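Local structure of pilus tip adhesin Cpa (Streptococcus pyogenes, 4C0Z) at residues G21-S26 with H39-N44; R104-G109 with L128-A133. The protein sits at the pilus tip and, through reactive thioester bonds, can bind covalently to host-surface targets, its N-terminal thioester domain being the part described here. All coordinates share one frame; numbering follows the deposited sequence.

The thioester of this domain forms between Cys55 and Gln204, both of which line the pocket that holds spermidine here; contact 1 lies near that pocket, and contact 2 is linked to it through Gln131. Contact 1 pairs two neighbouring strands of the antiparallel barrel; contact 2 packs two antiparallel helices against each other. Their centres lie about 16 Å apart, yet they touch: Leu41 CD1 of contact 1 rests 4.0 Å from Gln131 OE1 of contact 2. Gln131 also donates from NE2 to the backbone O of Cys55, and Leu41 packs on Cys55 as well. The bound spermidine lies about 7 Å from the Leu41 side chain and about 14 Å from that of Thr130.

Contact 1: residues G21-S26 with H39-N44; sequences GYDSYS and HNLKVN
The short stretches 21-23 (of strand 19-23) and 41-44 run antiparallel at 150°, their axes approaching to 4.7 Å, as adjacent members of the six-stranded barrel. Tyr22 and Lys42 form the hydrogen-bonded pair, exchanging Tyr22 N to Lys42 O (3.0 Å) and Lys42 N to Tyr22 O. The Tyr22 ring folds back over its partner with chi1 at 50°, placing CG between backbone N and carbonyl carbon; Lys42 CB lies over one ring face, 3.6 Å from Tyr22 CZ, while Tyr22 OH bonds to Glu50. On the other side of the sheet Asp23 CB meets Leu41 CD2.

Beyond the paired strands, the Asp23 carboxylate takes over from the backbone. Its OD1 accepts Asn40 N in a nearly straight bond of 2.8 Å and, from the opposite face of the carboxylate plane, Tyr25 N, closing an Asx turn. Asp23 OD2 receives His39 ND1, also at 2.8 Å, from above that plane; the imidazole in turn stacks on Phe62, which lines the spermidine pocket, so this strand-end network reaches the pocket wall. Lys42 NZ reaches Asn40 OD1, and both also bond to Gln52. Asn40 O is gripped twice by one residue, by Ser24 N and by Ser24 OG at 2.7 Å.

Contact 2: residues R104-G109 with L128-A133; sequences RILYNG and LVTQNA
Ile105 meets Ala133 and Thr130 where segments 104-108 and 128-133, of helices 98-108 and 123-138, run nearly antiparallel (172°) with their axes 9.9 Å apart. This is an antiparallel helix pair in which one isoleucine packs against an alanine and a threonine of its neighbour, with just 212 Å² buried between the two segments and the cross-segment contacts made by van der Waals touch.

The close part is a patch of methyl groups. Ile105 points its side chain at the other helix, and its two branches divide the work. CG2, held anti to the backbone N, lies 3.8 Å from Ala133 CB and 3.9 Å from Thr130 CG2, so that one methyl touches both partners. The longer branch runs past Ala133 CB to that residue's carbonyl, with CD1 3.5 Å from Ala133 O. The Ile105 and Thr130 side chains lie alongside one another, pointing opposite ways.

At the end of helix 98-108 the chain itself comes close. Gly109, the first residue to leave helical geometry, brings its CA within 3.6 Å of Thr130 OG1. That hydroxyl, turned beside its own backbone N (chi1 -48°), is hydrogen-bonded with Ala126 O and with Tyr110 N, which ties helix 123-138 to the chain just beyond Gly109.

The looser margin is at Leu106, whose CD2 only grazes Thr130 CG2 at 4.4 Å; this leucine packs on the barrel instead.

Around the pair, helix 161-174 covers another side, with Leu174 against both Asn108 and Val129. Towards the barrel, Leu106 packs on Leu207 and Ala209 of strand 205-211, and Tyr54 of strand 51-56 touches Leu106, Thr130 and Gln131, so the two helices rest together on the sheet.

Contact 1: residues G21-S26 with H39-N44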
ATOM      1  N   GLY I  21      18.120  -4.748  -0.631  1.00 31.91           N
ATOM      2  CA  GLY I  21      16.954  -4.572   0.224  1.00 30.16           C
ATOM      3  C   GLY I  21      15.985  -5.699  -0.043  1.00 33.23           C
ATOM      4  O   GLY I  21      15.671  -5.975  -1.195  1.00 32.48           O
ATOM      5  N   TYR I  22      15.534  -6.376   1.004  1.00 30.55           N
ATOM      6  CA  TYR I  22      14.683  -7.560   0.859  1.00 28.77           C
ATOM      7  C   TYR I  22      13.806  -7.807   2.061  1.00 31.06           C
ATOM      8  O   TYR I  22      14.042  -7.270   3.141  1.00 32.59           O
ATOM      9  CB  TYR I  22      15.602  -8.814   0.665  1.00 29.88           C
ATOM     10  CG  TYR I  22      16.710  -8.935   1.699  1.00 32.26           C
ATOM     11  CD1 TYR I  22      17.850  -8.132   1.626  1.00 36.14           C
ATOM     12  CD2 TYR I  22      16.591  -9.797   2.786  1.00 32.63           C
ATOM     13  CE1 TYR I  22      18.853  -8.209   2.587  1.00 38.93           C
ATOM     14  CE2 TYR I  22      17.591  -9.876   3.762  1.00 35.08           C
ATOM     15  CZ  TYR I  22      18.729  -9.090   3.644  1.00 43.24           C
ATOM     16  OH  TYR I  22      19.753  -9.134   4.555  1.00 46.86           O
ATOM     17  N   ASP I  23      12.834  -8.690   1.892  1.00 25.86           N
ATOM     18  CA  ASP I  23      12.009  -9.124   2.989  1.00 25.10           C
ATOM     19  C   ASP I  23      12.625 -10.494   3.481  1.00 29.59           C
ATOM     20  O   ASP I  23      12.668 -11.458   2.715  1.00 30.85           O
ATOM     21  CB  ASP I  23      10.541  -9.285   2.517  1.00 24.69           C
ATOM     22  CG  ASP I  23       9.538  -9.502   3.642  1.00 29.73           C
ATOM     23  OD1 ASP I  23       9.952  -9.511   4.827  1.00 31.20           O
ATOM     24  OD2 ASP I  23       8.334  -9.553   3.353  1.00 35.76           O
ATOM     25  N   SER I  24      13.101 -10.549   4.734  1.00 27.27           N
ATOM     26  CA  SER I  24      13.665 -11.764   5.324  1.00 31.14           C
ATOM     27  C   SER I  24      12.571 -12.702   5.891  1.00 36.47           C
ATOM     28  O   SER I  24      12.886 -13.841   6.270  1.00 35.73           O
ATOM     29  CB  SER I  24      14.718 -11.436   6.379  1.00 36.99           C
ATOM     30  OG  SER I  24      14.123 -10.926   7.562  1.00 46.74           O
ATOM     31  N   TYR I  25      11.286 -12.246   5.937  1.00 32.40           N
ATOM     32  CA  TYR I  25      10.197 -13.120   6.365  1.00 32.71           C
ATOM     33  C   TYR I  25       9.878 -13.941   5.115  1.00 35.01           C
ATOM     34  O   TYR I  25       9.047 -13.568   4.291  1.00 32.17           O
ATOM     35  CB  TYR I  25       8.964 -12.328   6.863  1.00 33.34           C
ATOM     36  CG  TYR I  25       7.896 -13.254   7.410  1.00 33.46           C
ATOM     37  CD1 TYR I  25       8.098 -13.962   8.593  1.00 37.20           C
ATOM     38  CD2 TYR I  25       6.709 -13.466   6.718  1.00 31.57           C
ATOM     39  CE1 TYR I  25       7.127 -14.826   9.091  1.00 38.32           C
ATOM     40  CE2 TYR I  25       5.731 -14.329   7.207  1.00 33.42           C
ATOM     41  CZ  TYR I  25       5.937 -14.993   8.404  1.00 40.79           C
ATOM     42  OH  TYR I  25       4.987 -15.859   8.878  1.00 41.77           O
ATOM     43  N   SER I  26      10.617 -15.044   4.971  1.00 34.07           N
ATOM     44  CA  SER I  26      10.664 -15.911   3.807  1.00 33.46           C
ATOM     45  C   SER I  26      11.051 -17.345   4.270  1.00 38.14           C
ATOM     46  O   SER I  26      11.388 -17.527   5.431  1.00 37.22           O
ATOM     47  CB  SER I  26      11.744 -15.357   2.882  1.00 37.10           C
ATOM     48  OG  SER I  26      11.826 -16.061   1.662  1.00 49.80           O
ATOM     49  N   HIS I  39       6.220  -9.112   7.826  1.00 33.04           N
ATOM     50  CA  HIS I  39       7.382  -8.661   7.066  1.00 32.66           C
ATOM     51  C   HIS I  39       8.511  -8.486   8.024  1.00 36.86           C
ATOM     52  O   HIS I  39       8.286  -8.207   9.207  1.00 36.15           O
ATOM     53  CB  HIS I  39       7.116  -7.327   6.314  1.00 32.30           C
ATOM     54  CG  HIS I  39       5.989  -7.433   5.344  1.00 34.08           C
ATOM     55  ND1 HIS I  39       6.168  -7.993   4.094  1.00 34.13           N
ATOM     56  CD2 HIS I  39       4.677  -7.142   5.514  1.00 35.65           C
ATOM     57  CE1 HIS I  39       4.971  -8.020   3.539  1.00 33.27           C
ATOM     58  NE2 HIS I  39       4.046  -7.497   4.349  1.00 34.32           N
ATOM     59  N   ASN I  40       9.736  -8.639   7.514  1.00 33.30           N
ATOM     60  CA  ASN I  40      10.940  -8.395   8.272  1.00 34.92           C
ATOM     61  C   ASN I  40      11.963  -7.903   7.272  1.00 37.95           C
ATOM     62  O   ASN I  40      12.796  -8.657   6.784  1.00 37.11           O
ATOM     63  CB  ASN I  40      11.409  -9.618   9.080  1.00 32.69           C
ATOM     64  CG  ASN I  40      12.446  -9.268  10.119  1.00 54.55           C
ATOM     65  OD1 ASN I  40      13.109  -8.213  10.069  1.00 47.69           O
ATOM     66  ND2 ASN I  40      12.621 -10.154  11.089  1.00 48.35           N
ATOM     67  N   LEU I  41      11.840  -6.635   6.925  1.00 35.07           N
ATOM     68  CA  LEU I  41      12.676  -5.986   5.927  1.00 33.28           C
ATOM     69  C   LEU I  41      14.054  -5.705   6.425  1.00 39.95           C
ATOM     70  O   LEU I  41      14.250  -5.293   7.577  1.00 40.18           O
ATOM     71  CB  LEU I  41      12.010  -4.722   5.356  1.00 31.62           C
ATOM     72  CG  LEU I  41      10.538  -4.849   4.941  1.00 33.23           C
ATOM     73  CD1 LEU I  41       9.937  -3.504   4.608  1.00 33.48           C
ATOM     74  CD2 LEU I  41      10.355  -5.838   3.811  1.00 31.92           C
ATOM     75  N   LYS I  42      15.020  -5.974   5.557  1.00 37.47           N
ATOM     76  CA  LYS I  42      16.438  -5.794   5.855  1.00 39.74           C
ATOM     77  C   LYS I  42      17.168  -5.156   4.692  1.00 43.83           C
ATOM     78  O   LYS I  42      16.732  -5.274   3.550  1.00 43.62           O
ATOM     79  CB  LYS I  42      17.089  -7.160   6.162  1.00 41.14           C
ATOM     80  CG  LYS I  42      17.331  -7.438   7.637  1.00 48.43           C
ATOM     81  CD  LYS I  42      16.110  -7.840   8.424  1.00 49.82           C
ATOM     82  CE  LYS I  42      16.437  -8.753   9.576  1.00 49.48           C
ATOM     83  NZ  LYS I  42      16.089  -8.140  10.879  1.00 46.19           N
ATOM     84  N   VAL I  43      18.282  -4.499   4.994  1.00 42.00           N
ATOM     85  CA  VAL I  43      19.237  -3.958   4.028  1.00 41.38           C
ATOM     86  C   VAL I  43      20.613  -4.445   4.444  1.00 44.82           C
ATOM     87  O   VAL I  43      20.909  -4.497   5.644  1.00 45.42           O
ATOM     88  CB  VAL I  43      19.226  -2.417   3.769  1.00 44.10           C
ATOM     89  CG1 VAL I  43      17.926  -1.961   3.143  1.00 40.33           C
ATOM     90  CG2 VAL I  43      19.547  -1.611   5.032  1.00 46.33           C
ATOM     91  N   ASN I  44      21.446  -4.826   3.465  1.00 41.03           N
ATOM     92  CA  ASN I  44      22.840  -5.211   3.702  1.00 42.56           C
ATOM     93  C   ASN I  44      23.677  -4.928   2.439  1.00 44.68           C
ATOM     94  O   ASN I  44      23.118  -4.721   1.353  1.00 41.30           O
ATOM     95  CB  ASN I  44      22.988  -6.639   4.265  1.00 46.04           C
ATOM     96  CG  ASN I  44      23.072  -7.754   3.258  1.00 56.80           C
ATOM     97  OD1 ASN I  44      22.457  -7.741   2.204  1.00 46.46           O
ATOM     98  ND2 ASN I  44      23.784  -8.782   3.611  1.00 57.23           N
TER

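Contact 2: residues R104-G109 with L128-A133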
ATOM      1  N   ARG I 104      12.469   8.920  16.340  1.00 62.04           N
ATOM      2  CA  ARG I 104      11.886   8.571  17.644  1.00 64.51           C
ATOM      3  C   ARG I 104      11.194   7.205  17.612  1.00 66.36           C
ATOM      4  O   ARG I 104      11.324   6.439  18.567  1.00 67.36           O
ATOM      5  CB  ARG I 104      10.911   9.643  18.141  1.00 66.37           C
ATOM      6  CG  ARG I 104      11.563  10.658  19.040  1.00 80.77           C
ATOM      7  CD  ARG I 104      10.566  11.582  19.716  1.00 96.64           C
ATOM      8  NE  ARG I 104       9.910  12.480  18.764  1.00102.62           N
ATOM      9  CZ  ARG I 104      10.382  13.669  18.398  1.00118.77           C
ATOM     10  NH1 ARG I 104      11.531  14.117  18.888  1.00112.28           N
ATOM     11  NH2 ARG I 104       9.712  14.415  17.532  1.00102.91           N
ATOM     12  N   ILE I 105      10.489   6.894  16.503  1.00 59.98           N
ATOM     13  CA  ILE I 105       9.795   5.622  16.316  1.00 57.90           C
ATOM     14  C   ILE I 105      10.809   4.494  16.232  1.00 63.76           C
ATOM     15  O   ILE I 105      10.616   3.473  16.884  1.00 65.26           O
ATOM     16  CB  ILE I 105       8.835   5.636  15.093  1.00 56.60           C
ATOM     17  CG1 ILE I 105       7.622   6.545  15.364  1.00 57.50           C
ATOM     18  CG2 ILE I 105       8.378   4.211  14.709  1.00 54.77           C
ATOM     19  CD1 ILE I 105       6.866   6.916  14.112  1.00 60.27           C
ATOM     20  N   LEU I 106      11.875   4.672  15.438  1.00 58.45           N
ATOM     21  CA  LEU I 106      12.895   3.649  15.272  1.00 56.99           C
ATOM     22  C   LEU I 106      13.650   3.383  16.572  1.00 65.12           C
ATOM     23  O   LEU I 106      13.886   2.225  16.903  1.00 65.39           O
ATOM     24  CB  LEU I 106      13.836   3.990  14.099  1.00 55.18           C
ATOM     25  CG  LEU I 106      13.189   4.045  12.703  1.00 55.69           C
ATOM     26  CD1 LEU I 106      14.205   4.346  11.623  1.00 54.56           C
ATOM     27  CD2 LEU I 106      12.492   2.747  12.359  1.00 54.37           C
ATOM     28  N   TYR I 107      13.939   4.449  17.343  1.00 65.00           N
ATOM     29  CA  TYR I 107      14.617   4.406  18.641  1.00 68.25           C
ATOM     30  C   TYR I 107      13.793   3.667  19.697  1.00 70.32           C
ATOM     31  O   TYR I 107      14.357   2.965  20.530  1.00 71.51           O
ATOM     32  CB  TYR I 107      14.922   5.838  19.106  1.00 73.33           C
ATOM     33  CG  TYR I 107      15.823   5.948  20.318  1.00 80.27           C
ATOM     34  CD1 TYR I 107      17.178   5.644  20.234  1.00 83.18           C
ATOM     35  CD2 TYR I 107      15.339   6.447  21.526  1.00 84.95           C
ATOM     36  CE1 TYR I 107      18.011   5.743  21.345  1.00 88.79           C
ATOM     37  CE2 TYR I 107      16.170   6.583  22.635  1.00 90.74           C
ATOM     38  CZ  TYR I 107      17.508   6.236  22.538  1.00 97.25           C
ATOM     39  OH  TYR I 107      18.341   6.394  23.612  1.00 98.50           O
ATOM     40  N   ASN I 108      12.465   3.810  19.642  1.00 64.96           N
ATOM     41  CA  ASN I 108      11.523   3.202  20.582  1.00 66.44           C
ATOM     42  C   ASN I 108      10.871   1.900  20.128  1.00 68.15           C
ATOM     43  O   ASN I 108      10.264   1.203  20.951  1.00 68.02           O
ATOM     44  CB  ASN I 108      10.443   4.208  20.957  1.00 69.00           C
ATOM     45  CG  ASN I 108      10.919   5.193  21.971  1.00 90.39           C
ATOM     46  OD1 ASN I 108      10.904   4.921  23.175  1.00 86.83           O
ATOM     47  ND2 ASN I 108      11.415   6.329  21.497  1.00 81.52           N
ATOM     48  N   GLY I 109      10.971   1.599  18.833  1.00 62.13           N
ATOM     49  CA  GLY I 109      10.365   0.422  18.230  1.00 57.89           C
ATOM     50  C   GLY I 109      11.275  -0.775  18.132  1.00 62.30           C
ATOM     51  O   GLY I 109      12.311  -0.827  18.794  1.00 65.00           O
ATOM     52  N   LEU I 128       5.564  -5.177  12.994  1.00 44.70           N
ATOM     53  CA  LEU I 128       4.278  -4.759  12.437  1.00 44.20           C
ATOM     54  C   LEU I 128       3.783  -3.429  13.071  1.00 46.17           C
ATOM     55  O   LEU I 128       3.342  -2.553  12.347  1.00 44.39           O
ATOM     56  CB  LEU I 128       3.252  -5.891  12.615  1.00 45.13           C
ATOM     57  CG  LEU I 128       2.005  -5.786  11.787  1.00 50.64           C
ATOM     58  CD1 LEU I 128       1.631  -7.129  11.217  1.00 51.08           C
ATOM     59  CD2 LEU I 128       0.861  -5.262  12.617  1.00 54.91           C
ATOM     60  N   VAL I 129       3.888  -3.277  14.398  1.00 46.33           N
ATOM     61  CA  VAL I 129       3.508  -2.045  15.112  1.00 48.89           C
ATOM     62  C   VAL I 129       4.409  -0.888  14.652  1.00 53.04           C
ATOM     63  O   VAL I 129       3.894   0.178  14.281  1.00 53.79           O
ATOM     64  CB  VAL I 129       3.534  -2.212  16.655  1.00 56.75           C
ATOM     65  CG1 VAL I 129       3.372  -0.875  17.374  1.00 59.16           C
ATOM     66  CG2 VAL I 129       2.459  -3.178  17.110  1.00 57.33           C
ATOM     67  N   THR I 130       5.738  -1.109  14.664  1.00 48.46           N
ATOM     68  CA  THR I 130       6.736  -0.116  14.250  1.00 48.17           C
ATOM     69  C   THR I 130       6.475   0.357  12.813  1.00 48.20           C
ATOM     70  O   THR I 130       6.439   1.567  12.561  1.00 49.98           O
ATOM     71  CB  THR I 130       8.153  -0.651  14.450  1.00 50.19           C
ATOM     72  OG1 THR I 130       8.257  -1.205  15.762  1.00 56.28           O
ATOM     73  CG2 THR I 130       9.218   0.425  14.248  1.00 47.57           C
ATOM     74  N   GLN I 131       6.258  -0.596  11.895  1.00 39.56           N
ATOM     75  CA  GLN I 131       5.964  -0.323  10.490  1.00 35.50           C
ATOM     76  C   GLN I 131       4.718   0.551  10.322  1.00 37.84           C
ATOM     77  O   GLN I 131       4.737   1.496   9.528  1.00 37.03           O
ATOM     78  CB  GLN I 131       5.862  -1.626   9.683  1.00 33.45           C
ATOM     79  CG  GLN I 131       5.594  -1.429   8.176  1.00 33.23           C
ATOM     80  CD  GLN I 131       6.738  -0.740   7.486  1.00 38.62           C
ATOM     81  OE1 GLN I 131       7.709  -1.380   7.100  1.00 31.14           O
ATOM     82  NE2 GLN I 131       6.675   0.586   7.354  1.00 31.28           N
ATOM     83  N   ASN I 132       3.658   0.240  11.089  1.00 35.50           N
ATOM     84  CA  ASN I 132       2.415   1.005  11.094  1.00 36.95           C
ATOM     85  C   ASN I 132       2.612   2.420  11.612  1.00 44.31           C
ATOM     86  O   ASN I 132       2.040   3.340  11.046  1.00 45.04           O
ATOM     87  CB  ASN I 132       1.307   0.259  11.823  1.00 40.03           C
ATOM     88  CG  ASN I 132       0.565  -0.645  10.862  1.00 59.65           C
ATOM     89  OD1 ASN I 132      -0.455  -0.258  10.320  1.00 53.87           O
ATOM     90  ND2 ASN I 132       1.122  -1.807  10.512  1.00 51.48           N
ATOM     91  N   ALA I 133       3.485   2.607  12.619  1.00 43.60           N
ATOM     92  CA  ALA I 133       3.830   3.928  13.144  1.00 44.92           C
ATOM     93  C   ALA I 133       4.652   4.715  12.088  1.00 45.11           C
ATOM     94  O   ALA I 133       4.405   5.904  11.878  1.00 43.23           O
ATOM     95  CB  ALA I 133       4.602   3.793  14.445  1.00 48.67           C
TER